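Local coordinates for protein histidine kinase (Synechocystis sp., PDB 5DFY) that senses light through a bilin-binding GAF domain carrying a covalently attached phycocyanobilin, and as a whole protein probably acts as a sensor histidine kinase in phosphorelay signalling, at residues E147-T153 / A168-P174; S59-R63 / H86-A90; I54-T58 / L192-V196; F76-S81 / L111-G116. One frame throughout, in Å; residues are numbered along the deposited sequence.

All four contacts belong to the bilin-binding GAF domain, and interaction 1 hydrogen-bonds the chromophore, through Thr153 and Tyr169. Interaction 2 lies about 13 Å from it, centre to centre, and touches it where Val62 CG1 packs 4.2 Å from Ala168 CB. Interactions 2 and 3 share helix 50-66; their centres are about 12 Å apart, and His86 CB sits 3.8 Å from Phe55 CB. Interaction 3 is remote from the pigment, with the Leu192 side chain about 11 Å from it. Interaction 4, about 23 Å from interaction 1 between centres, returns to the pocket through Leu111, whose side chain is about 4 Å from phycocyanobilin.

Interaction 1. Residues E147-T153 / A168-P174; sequences EIRAFLT and AYQNGAP. With CYC (phycocyanobilin), chain B.
Tyr169 and Thr153 converge on one carbonyl oxygen of phycocyanobilin. Tyr169 OH donates to CYC OB at 2.6 Å, with that oxygen in the plane of the phenol ring at its edge, and Thr153 OG1 donates to the same CYC OB at 2.9 Å. Two bonds thus grip this end of the pigment, which would be expected to draw electron density toward OB. Behind them runs an antiparallel ladder: Leu152 N reaches Ala168 O at 2.8 Å and Ala168 N returns to Leu152 O, while Gln170 N bonds Ala150 O. Gln170 O accepts from both Arg149 N (2.9 Å) and Ala150 N (3.2 Å), the signature of a classic beta bulge. Beyond the bulge, a water donates to both Glu147 OE2 and Asn171 O.

Packing keeps the phenol ring in place. Ile148 CD1 and Phe151 CB both lean on Tyr169 CD1, at 3.6 and 3.5 Å respectively. Arg149 has its CG anti to the backbone N (chi1 -178°) and bends at chi2, so that Pro174 CD lies over one face of the guanidinium; its NE forms a salt bridge with Asp129. The hairpin of strands 150-158 and 161-170 lies between strand 125-127, beside Phe151, and strand 70-76, beside Tyr169, while helix 179-203 covers Leu152 and Ala168.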
loop_
_atom_site.group_PDB
_atom_site.type_symbol
_atom_site.label_atom_id
_atom_site.label_comp_id
_atom_site.label_asym_id
_atom_site.label_seq_id
_atom_site.Cartn_x
_atom_site.Cartn_y
_atom_site.Cartn_z
ATOM N N GLU A 147 16.831 15.255 23.304
ATOM C CA GLU A 147 17.614 14.262 24.040
ATOM C C GLU A 147 17.917 13.030 23.168
ATOM O O GLU A 147 17.850 11.895 23.620
ATOM C CB GLU A 147 16.912 13.852 25.349
ATOM C CG GLU A 147 17.899 13.273 26.352
ATOM C CD GLU A 147 17.328 13.047 27.742
ATOM O OE1 GLU A 147 16.089 13.051 27.933
ATOM O OE2 GLU A 147 18.133 12.857 28.674
ATOM N N ILE A 148 18.271 13.286 21.915
ATOM C CA ILE A 148 18.609 12.230 20.971
ATOM C C ILE A 148 20.129 12.130 20.853
ATOM O O ILE A 148 20.770 13.042 20.336
ATOM C CB ILE A 148 18.005 12.503 19.582
ATOM C CG1 ILE A 148 16.470 12.491 19.668
ATOM C CG2 ILE A 148 18.465 11.431 18.617
ATOM C CD1 ILE A 148 15.763 13.071 18.440
ATOM N N ARG A 149 20.708 11.045 21.349
ATOM C CA ARG A 149 22.137 10.808 21.202
ATOM C C ARG A 149 22.444 9.924 20.000
ATOM O O ARG A 149 23.518 10.010 19.421
ATOM C CB ARG A 149 22.701 10.164 22.458
ATOM C CG ARG A 149 24.211 9.921 22.419
ATOM C CD ARG A 149 25.004 11.235 22.359
ATOM N NE ARG A 149 26.423 10.938 22.260
ATOM C CZ ARG A 149 27.186 10.606 23.299
ATOM N NH1 ARG A 149 26.685 10.564 24.531
ATOM N NH2 ARG A 149 28.461 10.315 23.103
ATOM N N ALA A 150 21.504 9.040 19.664
ATOM C CA ALA A 150 21.654 8.095 18.543
ATOM C C ALA A 150 20.263 7.882 17.982
ATOM O O ALA A 150 19.313 7.883 18.746
ATOM C CB ALA A 150 22.240 6.770 18.983
ATOM N N PHE A 151 20.116 7.717 16.666
ATOM C CA PHE A 151 18.775 7.495 16.120
ATOM C C PHE A 151 18.782 6.580 14.925
ATOM O O PHE A 151 19.763 6.474 14.205
ATOM C CB PHE A 151 18.086 8.820 15.757
ATOM C CG PHE A 151 18.688 9.573 14.604
ATOM C CD1 PHE A 151 18.323 9.276 13.294
ATOM C CD2 PHE A 151 19.566 10.622 14.828
ATOM C CE1 PHE A 151 18.858 9.982 12.222
ATOM C CE2 PHE A 151 20.102 11.343 13.759
ATOM C CZ PHE A 151 19.751 11.023 12.453
ATOM N N LEU A 152 17.642 5.951 14.713
ATOM C CA LEU A 152 17.409 5.128 13.545
ATOM C C LEU A 152 16.020 5.531 13.032
ATOM O O LEU A 152 15.020 5.294 13.721
ATOM C CB LEU A 152 17.480 3.657 13.915
ATOM C CG LEU A 152 17.026 2.616 12.893
ATOM C CD1 LEU A 152 17.584 2.842 11.536
ATOM C CD2 LEU A 152 17.367 1.241 13.414
ATOM N N THR A 153 15.951 6.170 11.862
ATOM C CA THR A 153 14.698 6.726 11.392
ATOM C C THR A 153 14.427 6.171 9.999
ATOM O O THR A 153 15.279 6.231 9.121
ATOM C CB THR A 153 14.743 8.279 11.442
ATOM O OG1 THR A 153 14.914 8.669 12.815
ATOM C CG2 THR A 153 13.470 8.912 10.914
ATOM N N ALA A 168 13.467 5.542 16.100
ATOM C CA ALA A 168 13.918 4.903 17.329
ATOM C C ALA A 168 15.158 5.662 17.830
ATOM O O ALA A 168 16.067 5.963 17.055
ATOM C CB ALA A 168 14.227 3.454 17.092
ATOM N N TYR A 169 15.184 5.962 19.132
ATOM C CA TYR A 169 16.169 6.886 19.703
ATOM C C TYR A 169 16.805 6.327 20.948
ATOM O O TYR A 169 16.135 5.715 21.773
ATOM C CB TYR A 169 15.514 8.228 20.037
ATOM C CG TYR A 169 14.766 8.791 18.856
ATOM C CD1 TYR A 169 15.431 9.506 17.877
ATOM C CD2 TYR A 169 13.415 8.553 18.691
ATOM C CE1 TYR A 169 14.751 10.002 16.765
ATOM C CE2 TYR A 169 12.730 9.044 17.601
ATOM C CZ TYR A 169 13.406 9.771 16.645
ATOM O OH TYR A 169 12.704 10.234 15.555
ATOM N N GLN A 170 18.116 6.537 21.056
ATOM C CA GLN A 170 18.847 6.296 22.294
ATOM C C GLN A 170 19.171 7.651 22.871
ATOM O O GLN A 170 19.663 8.519 22.167
ATOM C CB GLN A 170 20.120 5.474 22.046
ATOM C CG GLN A 170 20.460 4.504 23.163
ATOM C CD GLN A 170 19.532 3.301 23.207
ATOM O OE1 GLN A 170 18.769 3.062 22.276
ATOM N NE2 GLN A 170 19.597 2.539 24.280
ATOM N N ASN A 171 18.913 7.814 24.164
ATOM C CA ASN A 171 18.954 9.125 24.804
ATOM C C ASN A 171 20.197 9.427 25.618
ATOM O O ASN A 171 20.568 10.591 25.747
ATOM C CB ASN A 171 17.769 9.282 25.735
ATOM C CG ASN A 171 16.482 9.537 25.011
ATOM O OD1 ASN A 171 16.293 9.094 23.876
ATOM N ND2 ASN A 171 15.592 10.272 25.648
ATOM N N GLY A 172 20.815 8.390 26.164
ATOM C CA GLY A 172 21.870 8.573 27.152
ATOM C C GLY A 172 23.237 8.028 26.830
ATOM O O GLY A 172 24.139 8.095 27.673
ATOM N N ALA A 173 23.407 7.483 25.632
ATOM C CA ALA A 173 24.676 6.918 25.197
ATOM C C ALA A 173 24.619 6.722 23.692
ATOM O O ALA A 173 23.533 6.598 23.117
ATOM C CB ALA A 173 24.945 5.601 25.871
ATOM N N PRO A 174 25.784 6.669 23.047
ATOM C CA PRO A 174 25.778 6.313 21.631
ATOM C C PRO A 174 25.381 4.861 21.461
ATOM O O PRO A 174 25.383 4.075 22.415
ATOM C CB PRO A 174 27.212 6.590 21.181
ATOM C CG PRO A 174 28.023 6.631 22.414
ATOM C CD PRO A 174 27.131 6.998 23.549
HETATM C CHA CYC B . 18.557 16.252 7.897
HETATM N NA CYC B . 16.599 16.075 9.505
HETATM C C1A CYC B . 17.588 15.580 8.537
HETATM C C2A CYC B . 17.334 14.108 8.387
HETATM C C3A CYC B . 16.230 13.731 9.239
HETATM C C4A CYC B . 15.786 14.947 9.938
HETATM C CMA CYC B . 15.668 12.337 9.348
HETATM C CAA CYC B . 18.088 13.215 7.418
HETATM C CBA CYC B . 17.358 13.499 6.087
HETATM C CGA CYC B . 17.924 12.823 4.838
HETATM O O1A CYC B . 19.070 12.322 4.882
HETATM O O2A CYC B . 17.264 12.784 3.742
HETATM C CHB CYC B . 14.654 15.162 10.882
HETATM N NB CYC B . 14.883 13.048 12.215
HETATM C C1B CYC B . 14.156 14.234 11.682
HETATM C C2B CYC B . 12.792 14.221 12.223
HETATM C C3B CYC B . 12.650 13.105 13.058
HETATM C C4B CYC B . 13.926 12.357 13.109
HETATM C CMB CYC B . 11.756 15.274 11.894
HETATM C CAB CYC B . 11.398 12.699 13.825
HETATM C CBB CYC B . 10.834 11.405 13.257
HETATM O OB CYC B . 14.205 11.350 13.717
HETATM N NC CYC B . 16.858 20.493 10.945
HETATM C C1C CYC B . 16.428 21.114 11.925
HETATM C C2C CYC B . 16.853 22.773 11.776
HETATM C C3C CYC B . 17.070 22.950 10.500
HETATM C C4C CYC B . 17.579 21.496 10.007
HETATM C CMC CYC B . 15.758 23.683 12.442
HETATM C CAC CYC B . 18.133 24.101 10.059
HETATM C CBC CYC B . 17.491 25.453 10.267
HETATM O OC CYC B . 15.801 20.660 12.862
HETATM C CHD CYC B . 18.350 21.256 8.936
HETATM N ND CYC B . 18.059 18.705 8.710
HETATM C C1D CYC B . 18.704 19.885 8.456
HETATM C C2D CYC B . 19.789 19.649 7.662
HETATM C C3D CYC B . 19.823 18.318 7.401
HETATM C C4D CYC B . 18.742 17.734 8.054
HETATM C CMD CYC B . 20.732 20.740 7.175
HETATM C CAD CYC B . 20.844 17.599 6.557
HETATM C CBD CYC B . 21.894 16.941 7.428
HETATM C CGD CYC B . 22.710 18.005 8.141
HETATM O O1D CYC B . 22.599 18.186 9.384
HETATM O O2D CYC B . 23.513 18.736 7.498
HETATM O O HOH W 1 20.665 12.119 28.092
#

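Interaction 2. Residues S59-R63 / H86-A90; sequences SDEVR and HESVA
His86 meets the helix through its ring carbon CD2, which lies 3.5 Å from Ser59 OG; that hydroxyl bonds Phe55 O, one turn back. The ring is held at both nitrogens: ND1 bonds Gln52, and NE2 lies 2.7 Å from a water with which it shares a hydrogen bond; that water donates to Asp60 OD1.

Ser88 carries the contact. With OG anti to its own backbone N (chi1 179°), the hydroxyl stands between two charged side chains of the helix. It donates to the anti lone pair of Asp60 OD1 at 2.7 Å and accepts from Arg63 NE at 2.9 Å along a nearly straight N-H (169°), only 9° out of the guanidinium plane. The serine hydroxyl bridges the carboxylate and the guanidinium, and its CB rests 3.7 Å from Ser59 CB.

At Val89 and Ala90 the backbone takes over. Arg63, bent at chi3, lays one guanidinium face on this peptide: Val89 C is over the centre of the group, and Ala90 CA approaches Arg63 NH1 to 3.5 Å. Helix 50-66 thus runs along strand 82-89, an outer strand of the sheet within this chain, while on the strand's inner side 70-76 pairs with His86 and Ser88 through the backbone and also packs against Ser59 and Val62.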
loop_
_atom_site.group_PDB
_atom_site.type_symbol
_atom_site.label_atom_id
_atom_site.label_comp_id
_atom_site.label_asym_id
_atom_site.label_seq_id
_atom_site.Cartn_x
_atom_site.Cartn_y
_atom_site.Cartn_z
ATOM N N SER A 59 4.607 1.621 18.304
ATOM C CA SER A 59 5.661 2.385 18.961
ATOM C C SER A 59 6.187 1.611 20.168
ATOM O O SER A 59 7.385 1.537 20.401
ATOM C CB SER A 59 5.156 3.764 19.406
ATOM O OG SER A 59 4.750 4.558 18.292
ATOM N N ASP A 60 5.253 1.051 20.945
ATOM C CA ASP A 60 5.629 0.254 22.111
ATOM C C ASP A 60 6.370 -1.014 21.686
ATOM O O ASP A 60 7.314 -1.447 22.351
ATOM C CB ASP A 60 4.403 -0.151 22.942
ATOM C CG ASP A 60 3.763 1.015 23.694
ATOM O OD1 ASP A 60 4.356 2.120 23.801
ATOM O OD2 ASP A 60 2.640 0.808 24.212
ATOM N N GLU A 61 5.951 -1.615 20.573
ATOM C CA GLU A 61 6.623 -2.796 20.056
ATOM C C GLU A 61 8.077 -2.484 19.676
ATOM O O GLU A 61 8.988 -3.231 20.041
ATOM C CB GLU A 61 5.836 -3.359 18.857
ATOM C CG GLU A 61 6.511 -4.540 18.149
ATOM C CD GLU A 61 5.758 -4.997 16.890
ATOM O OE1 GLU A 61 5.230 -4.143 16.137
ATOM O OE2 GLU A 61 5.709 -6.221 16.654
ATOM N N VAL A 62 8.294 -1.373 18.974
ATOM C CA VAL A 62 9.644 -0.967 18.603
ATOM C C VAL A 62 10.501 -0.781 19.850
ATOM O O VAL A 62 11.630 -1.261 19.918
ATOM C CB VAL A 62 9.638 0.317 17.770
ATOM C CG1 VAL A 62 11.053 0.818 17.546
ATOM C CG2 VAL A 62 8.914 0.073 16.456
ATOM N N ARG A 63 9.963 -0.078 20.839
ATOM C CA ARG A 63 10.757 0.272 22.004
ATOM C C ARG A 63 11.128 -1.009 22.740
ATOM O O ARG A 63 12.251 -1.145 23.221
ATOM C CB ARG A 63 10.004 1.230 22.929
ATOM C CG ARG A 63 10.906 1.721 24.080
ATOM C CD ARG A 63 10.376 2.983 24.739
ATOM N NE ARG A 63 9.091 2.805 25.407
ATOM C CZ ARG A 63 8.930 2.312 26.636
ATOM N NH1 ARG A 63 9.975 1.905 27.343
ATOM N NH2 ARG A 63 7.713 2.227 27.156
ATOM N N HIS A 86 2.642 10.405 17.867
ATOM C CA HIS A 86 2.735 9.433 18.948
ATOM C C HIS A 86 4.154 9.280 19.458
ATOM O O HIS A 86 5.116 9.405 18.714
ATOM C CB HIS A 86 2.206 8.062 18.527
ATOM C CG HIS A 86 1.871 7.185 19.686
ATOM N ND1 HIS A 86 0.618 7.146 20.255
ATOM C CD2 HIS A 86 2.644 6.356 20.432
ATOM C CE1 HIS A 86 0.625 6.312 21.278
ATOM N NE2 HIS A 86 1.844 5.820 21.405
ATOM N N GLU A 87 4.246 8.995 20.757
ATOM C CA GLU A 87 5.506 8.773 21.458
ATOM C C GLU A 87 5.390 7.552 22.359
ATOM O O GLU A 87 4.402 7.393 23.081
ATOM C CB GLU A 87 5.871 10.005 22.295
ATOM C CG GLU A 87 7.070 9.815 23.214
ATOM C CD GLU A 87 7.306 11.041 24.078
ATOM O OE1 GLU A 87 6.305 11.636 24.552
ATOM O OE2 GLU A 87 8.481 11.416 24.256
ATOM N N SER A 88 6.400 6.690 22.339
ATOM C CA SER A 88 6.589 5.682 23.373
ATOM C C SER A 88 7.933 5.993 24.018
ATOM O O SER A 88 8.942 6.047 23.330
ATOM C CB SER A 88 6.574 4.262 22.797
ATOM O OG SER A 88 6.786 3.265 23.776
ATOM N N VAL A 89 7.948 6.212 25.329
ATOM C CA VAL A 89 9.171 6.592 26.004
ATOM C C VAL A 89 9.275 5.914 27.368
ATOM O O VAL A 89 8.263 5.737 28.068
ATOM C CB VAL A 89 9.248 8.127 26.145
ATOM C CG1 VAL A 89 8.104 8.690 26.994
ATOM C CG2 VAL A 89 10.592 8.577 26.711
ATOM N N ALA A 90 10.495 5.511 27.731
ATOM C CA ALA A 90 10.730 4.922 29.052
ATOM C C ALA A 90 10.553 5.999 30.122
ATOM O O ALA A 90 10.824 7.177 29.883
ATOM C CB ALA A 90 12.116 4.308 29.133
HETATM O O HOH W 2 2.921 4.459 23.449
#

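Interaction 3. Residues I54-T58 / L192-V196; sequences IFRAT and LGVAV
Leu192 reaches from one helix into the side chains of Ile54, Phe55 and Thr58 on the other, in an antiparallel pairing of the first and last helices of this GAF domain. The short segments run at 165° with their axes 10.7 Å apart, a spacing bridged by side chains. Leu192 CD1 does most of the touching. It presses against Ile54 CG2 at 3.5 Å, tighter than usual for two carbons, and lies 3.7 Å from Thr58 OG1 and 3.9 Å from Phe55 CD1. One methyl group thus touches three residues within about one turn of the facing helix. Leu192 crosses Phe55 at about a right angle.

On the next turn, Ala195 and Val196 continue the seam. Ile54 CG2 meets Ala195 CB at 3.9 Å, while the isoleucine's other branch sends CD1 toward the backbone carbonyl of Ala195. Phe55 touches Leu192 with CD1 and Val196 CG2 with the next ring carbon, CE1. The ring gets there because CG stands anti to the carbonyl carbon (chi1 -60°), turning a side chain that leaves its helix obliquely back toward the partner.

Further out, the sheet backs both helices: Ile85 and His86 on strand 82-89 lie against Phe55, while Val156 and Val158 on strand 150-158 support Leu192 and Val196. On another side of helix 179-203, Val194 packs on Gln198 of the second subunit. Within the segments, the helical turns are held by Thr58 N to Ile54 O at 3.0 Å and by Val196 N to Leu192 O at 2.9 Å.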
loop_
_atom_site.group_PDB
_atom_site.type_symbol
_atom_site.label_atom_id
_atom_site.label_comp_id
_atom_site.label_asym_id
_atom_site.label_seq_id
_atom_site.Cartn_x
_atom_site.Cartn_y
_atom_site.Cartn_z
ATOM N N ILE A 54 -3.190 1.819 16.824
ATOM C CA ILE A 54 -2.183 1.258 15.933
ATOM C C ILE A 54 -0.813 1.880 16.236
ATOM O O ILE A 54 0.190 1.171 16.317
ATOM C CB ILE A 54 -2.559 1.489 14.456
ATOM C CG1 ILE A 54 -3.762 0.609 14.103
ATOM C CG2 ILE A 54 -1.384 1.183 13.534
ATOM C CD1 ILE A 54 -4.440 1.013 12.796
ATOM N N PHE A 55 -0.781 3.194 16.399
ATOM C CA PHE A 55 0.462 3.894 16.681
ATOM C C PHE A 55 1.029 3.480 18.026
ATOM O O PHE A 55 2.239 3.307 18.178
ATOM C CB PHE A 55 0.260 5.412 16.657
ATOM C CG PHE A 55 -0.227 5.938 15.348
ATOM C CD1 PHE A 55 0.306 5.472 14.156
ATOM C CD2 PHE A 55 -1.218 6.892 15.296
ATOM C CE1 PHE A 55 -0.145 5.955 12.936
ATOM C CE2 PHE A 55 -1.683 7.360 14.083
ATOM C CZ PHE A 55 -1.146 6.878 12.902
ATOM N N ARG A 56 0.131 3.345 19.018
ATOM C CA ARG A 56 0.613 2.886 20.325
ATOM C C ARG A 56 1.225 1.499 20.220
ATOM O O ARG A 56 2.341 1.248 20.701
ATOM C CB ARG A 56 -0.538 2.896 21.339
ATOM C CG ARG A 56 -0.125 2.503 22.754
ATOM C CD ARG A 56 -1.336 2.543 23.682
ATOM N NE ARG A 56 -2.333 1.540 23.310
ATOM C CZ ARG A 56 -3.484 1.805 22.689
ATOM N NH1 ARG A 56 -3.803 3.056 22.352
ATOM N NH2 ARG A 56 -4.321 0.809 22.396
ATOM N N ALA A 57 0.537 0.589 19.582
ATOM C CA ALA A 57 1.019 -0.774 19.505
ATOM C C ALA A 57 2.370 -0.813 18.809
ATOM O O ALA A 57 3.297 -1.457 19.281
ATOM C CB ALA A 57 0.016 -1.673 18.773
ATOM N N THR A 58 2.479 -0.120 17.685
ATOM C CA THR A 58 3.714 -0.157 16.921
ATOM C C THR A 58 4.852 0.470 17.705
ATOM O O THR A 58 5.944 -0.084 17.764
ATOM C CB THR A 58 3.575 0.580 15.565
ATOM O OG1 THR A 58 2.643 -0.126 14.738
ATOM C CG2 THR A 58 4.921 0.659 14.852
ATOM N N LEU A 192 3.247 -0.895 9.618
ATOM C CA LEU A 192 2.489 0.238 10.139
ATOM C C LEU A 192 1.745 0.946 9.008
ATOM O O LEU A 192 0.572 1.299 9.132
ATOM C CB LEU A 192 3.403 1.228 10.860
ATOM C CG LEU A 192 2.766 2.561 11.240
ATOM C CD1 LEU A 192 1.603 2.367 12.216
ATOM C CD2 LEU A 192 3.850 3.444 11.856
ATOM N N GLY A 193 2.444 1.175 7.895
ATOM C CA GLY A 193 1.857 1.881 6.778
ATOM C C GLY A 193 0.671 1.130 6.191
ATOM O O GLY A 193 -0.347 1.731 5.822
ATOM N N VAL A 194 0.805 -0.191 6.084
ATOM C CA VAL A 194 -0.302 -1.025 5.622
ATOM C C VAL A 194 -1.471 -0.964 6.607
ATOM O O VAL A 194 -2.613 -0.876 6.191
ATOM C CB VAL A 194 0.153 -2.491 5.424
ATOM C CG1 VAL A 194 -1.034 -3.438 5.365
ATOM C CG2 VAL A 194 0.980 -2.609 4.187
ATOM N N ALA A 195 -1.197 -0.991 7.913
ATOM C CA ALA A 195 -2.274 -0.889 8.901
ATOM C C ALA A 195 -3.000 0.438 8.784
ATOM O O ALA A 195 -4.217 0.495 8.896
ATOM C CB ALA A 195 -1.725 -1.064 10.312
ATOM N N VAL A 196 -2.258 1.528 8.590
ATOM C CA VAL A 196 -2.878 2.825 8.421
ATOM C C VAL A 196 -3.756 2.840 7.167
ATOM O O VAL A 196 -4.889 3.293 7.208
ATOM C CB VAL A 196 -1.820 3.959 8.374
ATOM C CG1 VAL A 196 -2.435 5.271 7.994
ATOM C CG2 VAL A 196 -1.139 4.068 9.742
#

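Interaction 4. Residues F76-S81 / L111-G116; sequences FNPDWS and LQENEG
Trp80 lies flat against Glu115 at the end of helix 109-113, where a Schellman motif closes the helix: Gly116 N bonds Leu111 O and Glu115 N bonds Gln112 O, with Glu115 at positive phi. This is the tight part. Glu115 CB stands 3.8 Å from the centroid of the indole five-membered ring and 11° off its normal, a CH-pi contact over the face, and Glu115 CA approaches Trp80 CG to 3.7 Å. The peptide beyond continues across the indole, with Glu115 O over the same ring system. Phe76 supports the indole, taking Trp80 CE3 over one of its own faces, and its edge carbon CE1 lies 4.3 Å from Leu111 CD1. Leu162 and Leu165 of strand 161-170 complete this inner side, and Leu111 touches phycocyanobilin.

Toward solvent the contact thins out. The Glu115 carboxylate extends past the indole and takes a weak bond from a water, which itself accepts from Trp80 NE1 at 2.8 Å. The turn 77-80, a type I beta turn closed by Trp80 N to Asn77 O, presents Asp79 near the Gln112 side chain, whose CG is 3.3 Å from Asp79 O. Next to it, with chi1 at 67°, Asp79 brings OD1 back over the chain: Ser81 N meets it at 3.0 Å from above the carboxylate plane, an Asx turn, and Ser81 OG donates to the same Asp79 OD1 at 2.6 Å on its syn lone pair.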
loop_
_atom_site.group_PDB
_atom_site.type_symbol
_atom_site.label_atom_id
_atom_site.label_comp_id
_atom_site.label_asym_id
_atom_site.label_seq_id
_atom_site.Cartn_x
_atom_site.Cartn_y
_atom_site.Cartn_z
ATOM N N PHE A 76 3.884 13.518 7.891
ATOM C CA PHE A 76 4.054 14.666 7.005
ATOM C C PHE A 76 2.751 15.400 6.705
ATOM O O PHE A 76 1.683 14.808 6.512
ATOM C CB PHE A 76 4.692 14.223 5.707
ATOM C CG PHE A 76 6.155 13.881 5.823
ATOM C CD1 PHE A 76 7.094 14.848 6.163
ATOM C CD2 PHE A 76 6.601 12.591 5.602
ATOM C CE1 PHE A 76 8.443 14.524 6.255
ATOM C CE2 PHE A 76 7.937 12.261 5.679
ATOM C CZ PHE A 76 8.868 13.228 6.023
ATOM N N ASN A 77 2.860 16.723 6.692
ATOM C CA ASN A 77 1.787 17.593 6.239
ATOM C C ASN A 77 1.913 17.741 4.741
ATOM O O ASN A 77 2.927 17.366 4.163
ATOM C CB ASN A 77 1.880 18.949 6.912
ATOM C CG ASN A 77 1.593 18.892 8.386
ATOM O OD1 ASN A 77 0.693 18.181 8.829
ATOM N ND2 ASN A 77 2.363 19.652 9.166
ATOM N N PRO A 78 0.890 18.316 4.098
ATOM C CA PRO A 78 0.976 18.454 2.643
ATOM C C PRO A 78 2.210 19.238 2.171
ATOM O O PRO A 78 2.751 18.899 1.121
ATOM C CB PRO A 78 -0.328 19.183 2.303
ATOM C CG PRO A 78 -1.288 18.683 3.348
ATOM C CD PRO A 78 -0.459 18.610 4.610
ATOM N N ASP A 79 2.658 20.231 2.934
ATOM C CA ASP A 79 3.814 21.027 2.530
ATOM C C ASP A 79 5.140 20.435 3.013
ATOM O O ASP A 79 6.169 21.096 2.963
ATOM C CB ASP A 79 3.677 22.479 3.025
ATOM C CG ASP A 79 3.731 22.612 4.536
ATOM O OD1 ASP A 79 3.937 21.602 5.231
ATOM O OD2 ASP A 79 3.583 23.754 5.039
ATOM N N TRP A 80 5.095 19.187 3.477
ATOM C CA TRP A 80 6.270 18.405 3.899
ATOM C C TRP A 80 6.946 18.911 5.176
ATOM O O TRP A 80 7.991 18.393 5.574
ATOM C CB TRP A 80 7.288 18.303 2.766
ATOM C CG TRP A 80 6.738 17.532 1.631
ATOM C CD1 TRP A 80 6.300 18.038 0.439
ATOM C CD2 TRP A 80 6.509 16.116 1.572
ATOM N NE1 TRP A 80 5.819 17.034 -0.355
ATOM C CE2 TRP A 80 5.933 15.840 0.316
ATOM C CE3 TRP A 80 6.724 15.057 2.462
ATOM C CZ2 TRP A 80 5.584 14.557 -0.079
ATOM C CZ3 TRP A 80 6.379 13.789 2.067
ATOM C CH2 TRP A 80 5.814 13.542 0.810
ATOM N N SER A 81 6.307 19.853 5.859
ATOM C CA SER A 81 6.490 19.977 7.292
ATOM C C SER A 81 5.869 18.731 7.892
ATOM O O SER A 81 5.318 17.888 7.161
ATOM C CB SER A 81 5.828 21.244 7.852
ATOM O OG SER A 81 4.406 21.227 7.726
ATOM N N LEU A 111 14.050 18.433 5.370
ATOM C CA LEU A 111 13.017 17.491 4.926
ATOM C C LEU A 111 11.965 18.194 4.114
ATOM O O LEU A 111 11.462 17.672 3.118
ATOM C CB LEU A 111 12.339 16.797 6.113
ATOM C CG LEU A 111 13.113 15.723 6.854
ATOM C CD1 LEU A 111 12.260 15.240 8.009
ATOM C CD2 LEU A 111 13.479 14.569 5.948
ATOM N N GLN A 112 11.598 19.385 4.554
ATOM C CA GLN A 112 10.580 20.137 3.846
ATOM C C GLN A 112 11.028 20.508 2.447
ATOM O O GLN A 112 10.313 20.273 1.486
ATOM C CB GLN A 112 10.225 21.386 4.633
ATOM C CG GLN A 112 9.150 22.198 3.997
ATOM C CD GLN A 112 8.451 23.087 5.004
ATOM O OE1 GLN A 112 7.240 23.285 4.940
ATOM N NE2 GLN A 112 9.212 23.613 5.952
ATOM N N GLU A 113 12.231 21.076 2.328
ATOM C CA GLU A 113 12.722 21.523 1.024
ATOM C C GLU A 113 12.950 20.364 0.071
ATOM O O GLU A 113 12.818 20.519 -1.137
ATOM C CB GLU A 113 14.012 22.327 1.179
ATOM C CG GLU A 113 13.776 23.680 1.835
ATOM C CD GLU A 113 15.058 24.432 2.149
ATOM O OE1 GLU A 113 16.134 24.028 1.653
ATOM O OE2 GLU A 113 14.986 25.433 2.893
ATOM N N ASN A 114 13.305 19.200 0.606
ATOM C CA ASN A 114 13.563 18.043 -0.225
ATOM C C ASN A 114 12.389 17.077 -0.253
ATOM O O ASN A 114 12.531 15.954 -0.687
ATOM C CB ASN A 114 14.830 17.354 0.250
ATOM C CG ASN A 114 16.049 18.226 0.057
ATOM O OD1 ASN A 114 16.577 18.801 1.009
ATOM N ND2 ASN A 114 16.476 18.364 -1.182
ATOM N N GLU A 115 11.236 17.557 0.199
ATOM C CA GLU A 115 9.981 16.830 0.106
ATOM C C GLU A 115 10.132 15.411 0.613
ATOM O O GLU A 115 9.656 14.466 -0.007
ATOM C CB GLU A 115 9.476 16.840 -1.326
ATOM C CG GLU A 115 9.391 18.269 -1.861
ATOM C CD GLU A 115 8.686 18.392 -3.196
ATOM O OE1 GLU A 115 8.990 17.606 -4.113
ATOM O OE2 GLU A 115 7.830 19.293 -3.326
ATOM N N GLY A 116 10.775 15.287 1.762
ATOM C CA GLY A 116 10.960 13.990 2.390
ATOM C C GLY A 116 12.360 13.420 2.263
ATOM O O GLY A 116 12.689 12.424 2.900
HETATM O O HOH W 3 4.851 17.744 -2.936
#